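Local coordinates for heme-binding protein A / AI-2 binding protein A (Helicobacter pylori SS1, PDB 6OFQ), which binds peptides in the periplasm, here the tetrapeptide STSA, and probably delivers them to an ABC transporter for uptake into the cell, at residues A[27-33]-A[529-533]; A[68-72]-A[514-518]; A[32-37]-A[262-267]. All blocks are in the same frame, centred on the assembly; numbering follows the deposited sequence.

Contact 1: A[27-33]-A[529-533]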
ATOM      1  N   LYS A  27      -1.550 -14.462 -30.267  1.00 20.41           N
ATOM      2  CA  LYS A  27      -1.056 -15.625 -29.558  1.00 23.05           C
ATOM      3  C   LYS A  27      -0.989 -15.414 -28.034  1.00 18.24           C
ATOM      4  O   LYS A  27      -0.873 -16.388 -27.285  1.00 19.52           O
ATOM      5  CB  LYS A  27       0.329 -16.013 -30.074  1.00 27.57           C
ATOM      6  CG  LYS A  27       0.381 -16.406 -31.548  1.00 38.95           C
ATOM      7  CD  LYS A  27       1.577 -17.326 -31.802  1.00 47.33           C
ATOM      8  CE  LYS A  27       2.247 -17.127 -33.155  1.00 56.15           C
ATOM      9  NZ  LYS A  27       3.271 -18.196 -33.341  1.00 61.22           N
ATOM     10  N   ARG A  28      -0.998 -14.155 -27.582  1.00 15.39           N
ATOM     11  CA  ARG A  28      -0.970 -13.861 -26.156  1.00 12.43           C
ATOM     12  C   ARG A  28      -2.251 -14.238 -25.451  1.00 11.68           C
ATOM     13  O   ARG A  28      -2.215 -14.477 -24.239  1.00 12.00           O
ATOM     14  CB  ARG A  28      -0.629 -12.401 -25.909  1.00 11.24           C
ATOM     15  CG  ARG A  28       0.787 -12.064 -26.338  1.00 12.24           C
ATOM     16  CD  ARG A  28       1.083 -10.615 -26.050  1.00 12.69           C
ATOM     17  NE  ARG A  28       2.462 -10.258 -26.336  1.00 12.92           N
ATOM     18  CZ  ARG A  28       3.042  -9.127 -25.957  1.00 14.63           C
ATOM     19  NH1 ARG A  28       2.378  -8.186 -25.325  1.00 14.99           N
ATOM     20  NH2 ARG A  28       4.311  -8.942 -26.290  1.00 15.84           N
ATOM     21  N   PHE A  29      -3.398 -14.248 -26.117  1.00 10.64           N
ATOM     22  CA  PHE A  29      -4.658 -14.414 -25.436  1.00 10.41           C
ATOM     23  C   PHE A  29      -4.971 -15.825 -24.975  1.00 10.29           C
ATOM     24  O   PHE A  29      -4.551 -16.795 -25.645  1.00 11.57           O
ATOM     25  CB  PHE A  29      -5.813 -13.946 -26.335  1.00 11.63           C
ATOM     26  CG  PHE A  29      -5.885 -12.451 -26.480  1.00 10.85           C
ATOM     27  CD1 PHE A  29      -5.173 -11.828 -27.479  1.00 12.02           C
ATOM     28  CD2 PHE A  29      -6.619 -11.690 -25.602  1.00 11.14           C
ATOM     29  CE1 PHE A  29      -5.187 -10.454 -27.571  1.00 12.71           C
ATOM     30  CE2 PHE A  29      -6.665 -10.308 -25.689  1.00 12.73           C
ATOM     31  CZ  PHE A  29      -5.956  -9.718 -26.707  1.00 11.15           C
ATOM     32  N   GLY A  30      -5.558 -15.891 -23.785  1.00  9.68           N
ATOM     33  CA  GLY A  30      -6.093 -17.152 -23.286  1.00  8.79           C
ATOM     34  C   GLY A  30      -5.292 -17.668 -22.092  1.00  8.36           C
ATOM     35  O   GLY A  30      -4.035 -17.673 -22.109  1.00  9.74           O
ATOM     36  N   GLY A  31      -6.036 -18.193 -21.139  1.00  7.87           N
ATOM     37  CA  GLY A  31      -5.454 -19.023 -20.086  1.00  7.84           C
ATOM     38  C   GLY A  31      -5.822 -18.621 -18.699  1.00  6.87           C
ATOM     39  O   GLY A  31      -6.521 -17.609 -18.474  1.00  7.42           O
ATOM     40  N   VAL A  32      -5.403 -19.470 -17.764  1.00  6.40           N
ATOM     41  CA  VAL A  32      -5.632 -19.295 -16.347  1.00  6.86           C
ATOM     42  C   VAL A  32      -4.299 -19.034 -15.654  1.00  6.04           C
ATOM     43  O   VAL A  32      -3.351 -19.810 -15.756  1.00  7.64           O
ATOM     44  CB  VAL A  32      -6.347 -20.490 -15.698  1.00  7.91           C
ATOM     45  CG1 VAL A  32      -6.607 -20.303 -14.213  1.00  8.40           C
ATOM     46  CG2 VAL A  32      -7.529 -20.981 -16.505  1.00 10.34           C
ATOM     47  N   LEU A  33      -4.262 -17.949 -14.884  1.00  6.13           N
ATOM     48  CA  LEU A  33      -3.100 -17.639 -14.059  1.00  5.94           C
ATOM     49  C   LEU A  33      -3.418 -17.939 -12.612  1.00  5.71           C
ATOM     50  O   LEU A  33      -4.450 -17.510 -12.096  1.00  6.74           O
ATOM     51  CB  LEU A  33      -2.745 -16.155 -14.185  1.00  6.58           C
ATOM     52  CG  LEU A  33      -1.645 -15.650 -13.244  1.00  6.92           C
ATOM     53  CD1 LEU A  33      -0.291 -16.168 -13.657  1.00  7.42           C
ATOM     54  CD2 LEU A  33      -1.580 -14.130 -13.175  1.00  7.50           C
ATOM     55  N   VAL A 529      -0.623  -9.485 -18.249  1.00  5.48           N
ATOM     56  CA  VAL A 529       0.084 -10.775 -18.068  1.00  5.57           C
ATOM     57  C   VAL A 529      -0.457 -11.789 -19.071  1.00  6.09           C
ATOM     58  O   VAL A 529      -1.660 -11.829 -19.324  1.00  6.79           O
ATOM     59  CB  VAL A 529      -0.111 -11.297 -16.623  1.00  5.80           C
ATOM     60  CG1 VAL A 529       0.585 -12.644 -16.426  1.00  5.83           C
ATOM     61  CG2 VAL A 529       0.544 -10.282 -15.704  1.00  6.45           C
ATOM     62  N   TYR A 530       0.421 -12.611 -19.644  1.00  6.53           N
ATOM     63  CA  TYR A 530      -0.075 -13.635 -20.566  1.00  6.99           C
ATOM     64  C   TYR A 530       0.818 -14.836 -20.410  1.00  7.15           C
ATOM     65  O   TYR A 530       1.893 -14.823 -19.776  1.00  7.98           O
ATOM     66  CB  TYR A 530      -0.067 -13.149 -22.034  1.00  7.14           C
ATOM     67  CG  TYR A 530       1.273 -12.786 -22.617  1.00  8.03           C
ATOM     68  CD1 TYR A 530       1.864 -11.531 -22.401  1.00  8.05           C
ATOM     69  CD2 TYR A 530       2.033 -13.705 -23.308  1.00  8.11           C
ATOM     70  CE1 TYR A 530       3.099 -11.206 -22.911  1.00  8.68           C
ATOM     71  CE2 TYR A 530       3.254 -13.366 -23.836  1.00  8.80           C
ATOM     72  CZ  TYR A 530       3.799 -12.101 -23.684  1.00  9.50           C
ATOM     73  OH  TYR A 530       5.026 -11.758 -24.249  1.00 12.71           O
ATOM     74  N   LEU A 531       0.305 -15.940 -20.967  1.00  6.72           N
ATOM     75  CA  LEU A 531       1.047 -17.195 -20.961  1.00  7.52           C
ATOM     76  C   LEU A 531       1.601 -17.495 -22.342  1.00  9.55           C
ATOM     77  O   LEU A 531       0.876 -17.427 -23.330  1.00 10.92           O
ATOM     78  CB  LEU A 531       0.093 -18.305 -20.522  1.00  7.74           C
ATOM     79  CG  LEU A 531      -0.664 -18.075 -19.210  1.00  7.09           C
ATOM     80  CD1 LEU A 531      -1.531 -19.308 -18.858  1.00  7.66           C
ATOM     81  CD2 LEU A 531       0.285 -17.684 -18.082  1.00  8.21           C
ATOM     82  N   GLU A 532       2.903 -17.769 -22.373  1.00 10.10           N
ATOM     83  CA  GLU A 532       3.604 -17.859 -23.637  1.00 14.08           C
ATOM     84  C   GLU A 532       3.161 -19.141 -24.303  1.00 16.29           C
ATOM     85  O   GLU A 532       3.061 -20.174 -23.653  1.00 16.41           O
ATOM     86  CB  GLU A 532       5.095 -17.891 -23.437  1.00 16.55           C
ATOM     87  CG  GLU A 532       5.642 -17.851 -24.855  1.00 24.35           C
ATOM     88  CD  GLU A 532       7.076 -17.427 -24.857  1.00 31.79           C
ATOM     89  OE1 GLU A 532       7.866 -18.270 -24.359  1.00 35.52           O
ATOM     90  OE2 GLU A 532       7.299 -16.284 -25.316  1.00 41.54           O
ATOM     91  N   LYS A 533       2.835 -19.044 -25.596  1.00 21.66           N
ATOM     92  CA  LYS A 533       2.463 -20.278 -26.312  1.00 29.37           C
ATOM     93  C   LYS A 533       3.166 -20.352 -27.665  1.00 35.48           C
ATOM     94  O   LYS A 533       3.565 -21.487 -27.925  1.00 40.26           O
ATOM     95  CB  LYS A 533       0.966 -20.366 -26.617  1.00 31.39           C
ATOM     96  CG  LYS A 533       0.035 -20.105 -25.457  1.00 27.60           C
ATOM     97  CD  LYS A 533      -1.181 -19.407 -26.025  1.00 25.62           C
ATOM     98  CE  LYS A 533      -2.181 -19.006 -24.962  1.00 24.04           C
ATOM     99  NZ  LYS A 533      -1.731 -18.087 -23.895  1.00 23.14           N
ATOM    100  OXT LYS A 533       3.273 -19.339 -28.389  1.00 38.05           O
TER
HETATM  101  O   HOH W   1       1.693 -16.584 -26.375  1.00 32.21           O
HETATM  102  O   HOH W   2      -2.411 -15.586 -21.779  1.00 11.99           O
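The side chain of Arg-28 lies flat over the ring of Tyr-530, offering both its methylenes and its charged end to one aromatic face. CG sits above the ring centre, 3.7 Å from the centroid and 13° off the normal, a CH-pi contact. From there the chain runs extended toward the hydroxyl side, bringing NE over Tyr-530 CZ at 3.5 Å, with the guanidinium plane only 11° from that of the ring. Arg-28 NH1 donates a hydrogen bond to Tyr-239 OH, and the Tyr-239 ring meets that of Tyr-530 edge-to-face.

The C-terminal Lys-533 reaches back across the other segment. Bends at chi2 and again at chi4 (59°) fold its chain so that NZ bonds Gly-30 O at 2.9 Å and Leu-531 O, in its own segment, at 2.7 Å. One water joins Lys-27 O and Leu-531 O to Lys-533 N; a second donates to Arg-28 O and Gly-30 O while accepting from Leu-531 N. The N-terminal arm and C-terminal tail are thus joined at the surface by an ammonium and two waters that gather backbone carbonyls, and by a cationic side chain spread on an aromatic face.

Contact 2: A[68-72]-A[514-518]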
ATOM      1  N   PHE A  68      -2.169   4.388 -13.418  1.00  3.73           N
ATOM      2  CA  PHE A  68      -0.704   4.370 -13.654  1.00  4.38           C
ATOM      3  C   PHE A  68      -0.417   3.408 -14.781  1.00  4.95           C
ATOM      4  O   PHE A  68      -0.828   2.229 -14.766  1.00  5.18           O
ATOM      5  CB  PHE A  68       0.012   4.028 -12.349  1.00  4.81           C
ATOM      6  CG  PHE A  68      -0.227   5.105 -11.346  1.00  5.55           C
ATOM      7  CD1 PHE A  68       0.491   6.300 -11.432  1.00  5.57           C
ATOM      8  CD2 PHE A  68      -1.125   4.925 -10.341  1.00  5.87           C
ATOM      9  CE1 PHE A  68       0.204   7.323 -10.537  1.00  6.91           C
ATOM     10  CE2 PHE A  68      -1.409   5.947  -9.456  1.00  6.11           C
ATOM     11  CZ  PHE A  68      -0.799   7.166  -9.596  1.00  6.31           C
ATOM     12  N   LYS A  69       0.292   3.861 -15.796  1.00  4.84           N
ATOM     13  CA  LYS A  69       0.590   2.982 -16.917  1.00  5.65           C
ATOM     14  C   LYS A  69       1.380   1.748 -16.414  1.00  4.79           C
ATOM     15  O   LYS A  69       2.319   1.871 -15.641  1.00  4.46           O
ATOM     16  CB  LYS A  69       1.452   3.771 -17.908  1.00  6.73           C
ATOM     17  CG  LYS A  69       2.009   2.908 -19.028  1.00  8.63           C
ATOM     18  CD  LYS A  69       2.655   3.757 -20.098  1.00 11.47           C
ATOM     19  CE  LYS A  69       3.339   2.865 -21.105  1.00 15.86           C
ATOM     20  NZ  LYS A  69       4.063   3.758 -22.059  1.00 19.39           N
ATOM     21  N   TYR A  70       0.898   0.547 -16.735  1.00  4.52           N
ATOM     22  CA  TYR A  70       1.464  -0.655 -16.119  1.00  4.67           C
ATOM     23  C   TYR A  70       2.959  -0.783 -16.213  1.00  4.47           C
ATOM     24  O   TYR A  70       3.540  -0.532 -17.282  1.00  5.38           O
ATOM     25  CB  TYR A  70       0.716  -1.894 -16.656  1.00  4.66           C
ATOM     26  CG  TYR A  70       1.105  -3.137 -15.869  1.00  4.32           C
ATOM     27  CD1 TYR A  70       0.686  -3.266 -14.552  1.00  4.22           C
ATOM     28  CD2 TYR A  70       2.001  -4.088 -16.333  1.00  4.25           C
ATOM     29  CE1 TYR A  70       1.130  -4.321 -13.751  1.00  4.28           C
ATOM     30  CE2 TYR A  70       2.378  -5.169 -15.542  1.00  4.54           C
ATOM     31  CZ  TYR A  70       2.003  -5.282 -14.226  1.00  4.34           C
ATOM     32  OH  TYR A  70       2.438  -6.292 -13.433  1.00  4.40           O
ATOM     33  N   GLY A  71       3.586  -1.005 -15.063  1.00  4.87           N
ATOM     34  CA  GLY A  71       5.032  -1.127 -15.000  1.00  4.52           C
ATOM     35  C   GLY A  71       5.762   0.151 -14.663  1.00  4.57           C
ATOM     36  O   GLY A  71       6.991   0.204 -14.550  1.00  4.90           O
ATOM     37  N   THR A  72       4.967   1.206 -14.506  1.00  4.84           N
ATOM     38  CA  THR A  72       5.502   2.582 -14.388  1.00  4.51           C
ATOM     39  C   THR A  72       4.823   3.311 -13.219  1.00  4.93           C
ATOM     40  O   THR A  72       3.883   2.802 -12.588  1.00  4.38           O
ATOM     41  CB  THR A  72       5.327   3.440 -15.655  1.00  4.84           C
ATOM     42  OG1 THR A  72       4.022   4.000 -15.700  1.00  4.88           O
ATOM     43  CG2 THR A  72       5.667   2.665 -16.890  1.00  5.94           C
ATOM     44  N   LYS A 514       4.462 -14.272 -18.709  1.00  6.19           N
ATOM     45  CA  LYS A 514       5.070 -13.077 -19.280  1.00  6.45           C
ATOM     46  C   LYS A 514       4.218 -11.866 -18.987  1.00  6.14           C
ATOM     47  O   LYS A 514       3.024 -11.983 -18.706  1.00  6.73           O
ATOM     48  CB  LYS A 514       5.074 -13.182 -20.797  1.00  7.61           C
ATOM     49  CG  LYS A 514       5.811 -14.383 -21.355  1.00 10.61           C
ATOM     50  CD  LYS A 514       7.243 -14.399 -20.926  1.00 12.92           C
ATOM     51  CE  LYS A 514       7.920 -15.606 -21.572  1.00 18.54           C
ATOM     52  NZ  LYS A 514       9.380 -15.425 -21.395  1.00 24.11           N
ATOM     53  N   GLY A 515       4.872 -10.694 -19.040  1.00  5.52           N
ATOM     54  CA  GLY A 515       4.125  -9.456 -18.946  1.00  5.88           C
ATOM     55  C   GLY A 515       3.995  -8.880 -17.556  1.00  6.04           C
ATOM     56  O   GLY A 515       3.563  -7.713 -17.435  1.00  6.51           O
ATOM     57  N   TYR A 516       4.227  -9.688 -16.541  1.00  5.59           N
ATOM     58  CA  TYR A 516       4.197  -9.146 -15.190  1.00  5.22           C
ATOM     59  C   TYR A 516       5.391  -8.210 -15.030  1.00  5.06           C
ATOM     60  O   TYR A 516       6.475  -8.522 -15.518  1.00  5.36           O
ATOM     61  CB  TYR A 516       4.262 -10.264 -14.164  1.00  5.59           C
ATOM     62  CG  TYR A 516       4.164  -9.820 -12.716  1.00  5.23           C
ATOM     63  CD1 TYR A 516       2.919  -9.586 -12.140  1.00  5.62           C
ATOM     64  CD2 TYR A 516       5.291  -9.571 -11.959  1.00  5.32           C
ATOM     65  CE1 TYR A 516       2.795  -9.241 -10.813  1.00  5.38           C
ATOM     66  CE2 TYR A 516       5.184  -9.217 -10.629  1.00  6.12           C
ATOM     67  CZ  TYR A 516       3.937  -8.991 -10.096  1.00  5.82           C
ATOM     68  OH  TYR A 516       3.793  -8.605  -8.759  1.00  7.49           O
ATOM     69  N   LYS A 517       5.196  -7.161 -14.245  1.00  4.65           N
ATOM     70  CA  LYS A 517       6.289  -6.197 -14.012  1.00  4.95           C
ATOM     71  C   LYS A 517       6.376  -5.937 -12.514  1.00  4.89           C
ATOM     72  O   LYS A 517       5.392  -5.649 -11.856  1.00  5.84           O
ATOM     73  CB  LYS A 517       6.064  -4.934 -14.841  1.00  6.80           C
ATOM     74  CG  LYS A 517       6.442  -5.122 -16.305  1.00  9.10           C
ATOM     75  CD  LYS A 517       6.251  -3.926 -17.196  1.00 12.41           C
ATOM     76  CE  LYS A 517       6.757  -4.209 -18.600  1.00 16.19           C
ATOM     77  NZ  LYS A 517       6.582  -5.564 -19.161  1.00 22.63           N
ATOM     78  N   THR A 518       7.605  -5.962 -11.990  1.00  4.72           N
ATOM     79  CA  THR A 518       7.833  -5.633 -10.592  1.00  4.73           C
ATOM     80  C   THR A 518       7.996  -4.083 -10.391  1.00  5.14           C
ATOM     81  O   THR A 518       7.995  -3.616  -9.268  1.00  5.96           O
ATOM     82  CB  THR A 518       9.110  -6.291 -10.001  1.00  5.33           C
ATOM     83  OG1 THR A 518      10.230  -5.854 -10.797  1.00  5.88           O
ATOM     84  CG2 THR A 518       8.958  -7.788  -9.953  1.00  5.81           C
TER
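A type II beta turn from Lys-69 to Thr-72, with Gly-71 at its third position, presents Tyr-70 to the 514-518 loop, which leaves strand 513-514. It illustrates how a turn can dock on a distant loop chiefly through one aromatic side chain.

Hydrogen bonding centres on the phenol: Lys-517 N donates to Tyr-70 OH at 3.0 Å with an N-H...O angle of 161°, and this hydroxyl also bonds Val-523 O. These two partners pin the far end of the ring. Gly-71 O and Thr-72 bind the same loop at Thr-519 and Val-521. Inside the turn, Lys-69 O accepts from both Thr-72 N and Thr-72 OG1, the latter at 2.7 Å, which braces the turn's closing residue.

Van der Waals contacts surround this bond. Gly-515 O lies at the edge of the Tyr-70 ring, near its plane, 3.4 Å from CE2. The Tyr-70 chain, with CG anti to the backbone N (chi1 -170°), carries its hydroxyl over one face of the Tyr-516 ring, whose own hydroxyl bonds Asn-524. Lys-517 slants across Tyr-70, CB 3.8 Å from Tyr-70 CE2. Its aliphatic chain runs beside the turn, where Lys-517 CD rests 3.8 Å from Gly-71 CA.

Contact 3: A[32-37]-A[262-267]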
ATOM      1  N   VAL A  32      -5.403 -19.470 -17.764  1.00  6.40           N
ATOM      2  CA  VAL A  32      -5.632 -19.295 -16.347  1.00  6.86           C
ATOM      3  C   VAL A  32      -4.299 -19.034 -15.654  1.00  6.04           C
ATOM      4  O   VAL A  32      -3.351 -19.810 -15.756  1.00  7.64           O
ATOM      5  CB  VAL A  32      -6.347 -20.490 -15.698  1.00  7.91           C
ATOM      6  CG1 VAL A  32      -6.607 -20.303 -14.213  1.00  8.40           C
ATOM      7  CG2 VAL A  32      -7.529 -20.981 -16.505  1.00 10.34           C
ATOM      8  N   LEU A  33      -4.262 -17.949 -14.884  1.00  6.13           N
ATOM      9  CA  LEU A  33      -3.100 -17.639 -14.059  1.00  5.94           C
ATOM     10  C   LEU A  33      -3.418 -17.939 -12.612  1.00  5.71           C
ATOM     11  O   LEU A  33      -4.450 -17.510 -12.096  1.00  6.74           O
ATOM     12  CB  LEU A  33      -2.745 -16.155 -14.185  1.00  6.58           C
ATOM     13  CG  LEU A  33      -1.645 -15.650 -13.244  1.00  6.92           C
ATOM     14  CD1 LEU A  33      -0.291 -16.168 -13.657  1.00  7.42           C
ATOM     15  CD2 LEU A  33      -1.580 -14.130 -13.175  1.00  7.50           C
ATOM     16  N   VAL A  34      -2.561 -18.737 -11.983  1.00  5.82           N
ATOM     17  CA  VAL A  34      -2.666 -19.037 -10.526  1.00  6.13           C
ATOM     18  C   VAL A  34      -1.583 -18.245  -9.803  1.00  6.87           C
ATOM     19  O   VAL A  34      -0.390 -18.542  -9.973  1.00  5.83           O
ATOM     20  CB  VAL A  34      -2.582 -20.533 -10.207  1.00  6.91           C
ATOM     21  CG1 VAL A  34      -2.874 -20.727  -8.725  1.00  7.43           C
ATOM     22  CG2 VAL A  34      -3.653 -21.292 -10.972  1.00  7.17           C
ATOM     23  N   PHE A  35      -1.997 -17.232  -9.056  1.00  6.22           N
ATOM     24  CA  PHE A  35      -1.107 -16.330  -8.312  1.00  5.98           C
ATOM     25  C   PHE A  35      -1.238 -16.771  -6.859  1.00  5.62           C
ATOM     26  O   PHE A  35      -2.356 -17.007  -6.398  1.00  7.21           O
ATOM     27  CB  PHE A  35      -1.655 -14.925  -8.479  1.00  6.10           C
ATOM     28  CG  PHE A  35      -0.975 -13.829  -7.723  1.00  5.61           C
ATOM     29  CD1 PHE A  35      -1.359 -13.479  -6.449  1.00  5.89           C
ATOM     30  CD2 PHE A  35      -0.005 -13.044  -8.294  1.00  5.90           C
ATOM     31  CE1 PHE A  35      -0.745 -12.428  -5.778  1.00  6.14           C
ATOM     32  CE2 PHE A  35       0.604 -11.977  -7.650  1.00  6.63           C
ATOM     33  CZ  PHE A  35       0.223 -11.681  -6.362  1.00  6.97           C
ATOM     34  N   ALA A  36      -0.132 -16.805  -6.146  1.00  5.36           N
ATOM     35  CA  ALA A  36      -0.200 -17.132  -4.729  1.00  5.05           C
ATOM     36  C   ALA A  36       0.533 -16.073  -3.915  1.00  4.97           C
ATOM     37  O   ALA A  36       1.543 -15.491  -4.289  1.00  4.68           O
ATOM     38  CB  ALA A  36       0.429 -18.512  -4.476  1.00  6.01           C
ATOM     39  N   ARG A  37       0.024 -15.914  -2.694  1.00  4.86           N
ATOM     40  CA  ARG A  37       0.466 -14.907  -1.764  1.00  4.84           C
ATOM     41  C   ARG A  37       0.199 -15.353  -0.351  1.00  4.64           C
ATOM     42  O   ARG A  37      -0.461 -16.361  -0.089  1.00  4.40           O
ATOM     43  CB  ARG A  37      -0.158 -13.567  -2.116  1.00  4.75           C
ATOM     44  CG  ARG A  37      -1.665 -13.555  -2.306  1.00  4.40           C
ATOM     45  CD  ARG A  37      -2.458 -13.657  -1.017  1.00  4.61           C
ATOM     46  NE  ARG A  37      -3.912 -13.517  -1.171  1.00  4.72           N
ATOM     47  CZ  ARG A  37      -4.595 -12.404  -1.418  1.00  4.55           C
ATOM     48  NH1 ARG A  37      -3.909 -11.300  -1.566  1.00  4.15           N
ATOM     49  NH2 ARG A  37      -5.879 -12.415  -1.616  1.00  5.14           N
ATOM     50  N   GLU A 262       1.779 -26.075  -9.311  1.00  8.02           N
ATOM     51  CA  GLU A 262       0.463 -25.895  -8.741  1.00  9.36           C
ATOM     52  C   GLU A 262       0.067 -24.423  -8.734  1.00  7.80           C
ATOM     53  O   GLU A 262      -1.106 -24.039  -8.781  1.00  9.36           O
ATOM     54  CB  GLU A 262       0.517 -26.462  -7.303  1.00 10.91           C
ATOM     55  CG  GLU A 262      -0.732 -26.384  -6.481  1.00 15.13           C
ATOM     56  CD  GLU A 262      -0.566 -26.926  -5.066  1.00 18.14           C
ATOM     57  OE1 GLU A 262       0.019 -28.055  -5.017  1.00 14.25           O
ATOM     58  OE2 GLU A 262      -0.976 -26.166  -4.141  1.00 15.80           O
ATOM     59  N   ILE A 263       1.073 -23.586  -8.502  1.00  7.67           N
ATOM     60  CA  ILE A 263       0.828 -22.133  -8.678  1.00  7.66           C
ATOM     61  C   ILE A 263       1.885 -21.657  -9.673  1.00  6.80           C
ATOM     62  O   ILE A 263       2.860 -22.342  -9.991  1.00  6.86           O
ATOM     63  CB  ILE A 263       0.880 -21.338  -7.351  1.00  8.29           C
ATOM     64  CG1 ILE A 263       2.265 -21.367  -6.714  1.00  9.46           C
ATOM     65  CG2 ILE A 263      -0.161 -21.922  -6.412  1.00  8.53           C
ATOM     66  CD1 ILE A 263       3.025 -20.101  -6.853  1.00 12.35           C
ATOM     67  N   MET A 264       1.735 -20.446 -10.219  1.00  5.99           N
ATOM     68  CA  MET A 264       2.479 -19.980 -11.383  1.00  6.37           C
ATOM     69  C   MET A 264       3.284 -18.701 -11.151  1.00  6.41           C
ATOM     70  O   MET A 264       4.176 -18.388 -11.936  1.00  6.04           O
ATOM     71  CB  MET A 264       1.562 -19.793 -12.576  1.00  6.72           C
ATOM     72  CG  MET A 264       0.802 -21.062 -12.955  1.00  6.71           C
ATOM     73  SD  MET A 264      -0.685 -20.762 -13.915  1.00  7.93           S
ATOM     74  CE  MET A 264      -0.026 -20.158 -15.427  1.00  7.72           C
ATOM     75  N   LEU A 265       2.912 -17.938 -10.138  1.00  5.27           N
ATOM     76  CA  LEU A 265       3.517 -16.622  -9.874  1.00  5.88           C
ATOM     77  C   LEU A 265       3.237 -16.407  -8.391  1.00  6.10           C
ATOM     78  O   LEU A 265       2.123 -16.641  -7.928  1.00  5.52           O
ATOM     79  CB  LEU A 265       2.857 -15.556 -10.754  1.00  7.68           C
ATOM     80  CG  LEU A 265       2.915 -14.060 -10.431  1.00 10.72           C
ATOM     81  CD1 LEU A 265       4.311 -13.657 -10.685  1.00 10.91           C
ATOM     82  CD2 LEU A 265       2.040 -13.283 -11.396  1.00 11.29           C
ATOM     83  N   MET A 266       4.224 -15.924  -7.651  1.00  5.50           N
ATOM     84  CA  MET A 266       4.047 -15.723  -6.210  1.00  5.48           C
ATOM     85  C   MET A 266       4.774 -14.502  -5.676  1.00  4.84           C
ATOM     86  O   MET A 266       5.853 -14.136  -6.141  1.00  5.68           O
ATOM     87  CB  MET A 266       4.432 -16.936  -5.368  1.00  7.31           C
ATOM     88  CG  MET A 266       5.804 -17.417  -5.711  1.00  7.83           C
ATOM     89  SD  MET A 266       6.529 -18.635  -4.583  1.00  9.46           S
ATOM     90  CE  MET A 266       6.998 -17.702  -3.119  1.00 10.82           C
ATOM     91  N   THR A 267       4.192 -13.905  -4.641  1.00  5.34           N
ATOM     92  CA  THR A 267       4.879 -12.860  -3.896  1.00  5.50           C
ATOM     93  C   THR A 267       5.376 -13.472  -2.594  1.00  5.89           C
ATOM     94  O   THR A 267       4.918 -14.545  -2.135  1.00  5.88           O
ATOM     95  CB  THR A 267       3.939 -11.649  -3.652  1.00  5.50           C
ATOM     96  OG1 THR A 267       2.769 -12.103  -2.950  1.00  4.70           O
ATOM     97  CG2 THR A 267       3.631 -10.994  -5.029  1.00  5.70           C
TER
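Val-34 O is gripped by two successive amides of the other segment: Met-264 N at 2.9 Å, and Leu-265 N in a weak bond at 3.4 Å. Beyond this forked start the segments pair as parallel strands, Phe-35 beside Leu-265 and Ala-36 beside Met-266. Leu-265 O receives Ala-36 N at 2.9 Å, and Thr-267 N reaches Ala-36 O with an N-H...O angle of 155°, placing 265-266 beside strand 32-37 as one of the two edge strands of a mixed five-stranded sheet.

At the opening end, Met-264 supplies a side-chain partner. The bend at chi3 (67°) turns CE toward Val-32 O, while SD takes a weak hydrogen bond from Val-34 N at 3.4 Å. On one face, Leu-265 CD2 lies in the plane of the Phe-35 ring at its edge, 3.7 Å from CD2, and touches Leu-33 too; Thr-267 CG2 approaches Phe-35 CZ. On the other face, Ile-263 lays CD1 and CG2 against Ala-36 CB, with CG2 also 3.8 Å from Val-34 CG1. Helix 251-259 covers this side through Ala-257 and Leu-258. The chemistry is that of a short edge strand: few backbone bonds, supplemented by a thioether acceptor and closed in by hydrocarbon on both faces.

Contacts 1 and 2 tie the last twenty residues back to early parts of the chain; contact 3 binds one such part to mid-sequence. Contacts 1 and 3 share Val-32 and Leu-33: strand 32-37 pairs with 265-266 in contact 3, while its approach meets the tail in contact 1. Their centres lie about 14 Å apart, and Leu-531 CD2 packs on Met-264 CE at 3.6 Å. Contact 2 joins contact 1 through the sheet of 513-514 and 530-531, where Tyr-530 O and Lys-514 N lie 2.8 Å apart, a probable hydrogen bond. It meets contact 3 where Tyr-516 CD1 touches Leu-265 CD2 at 3.9 Å. Contacts 2 and 3 both nest within the loop contact 1 closes.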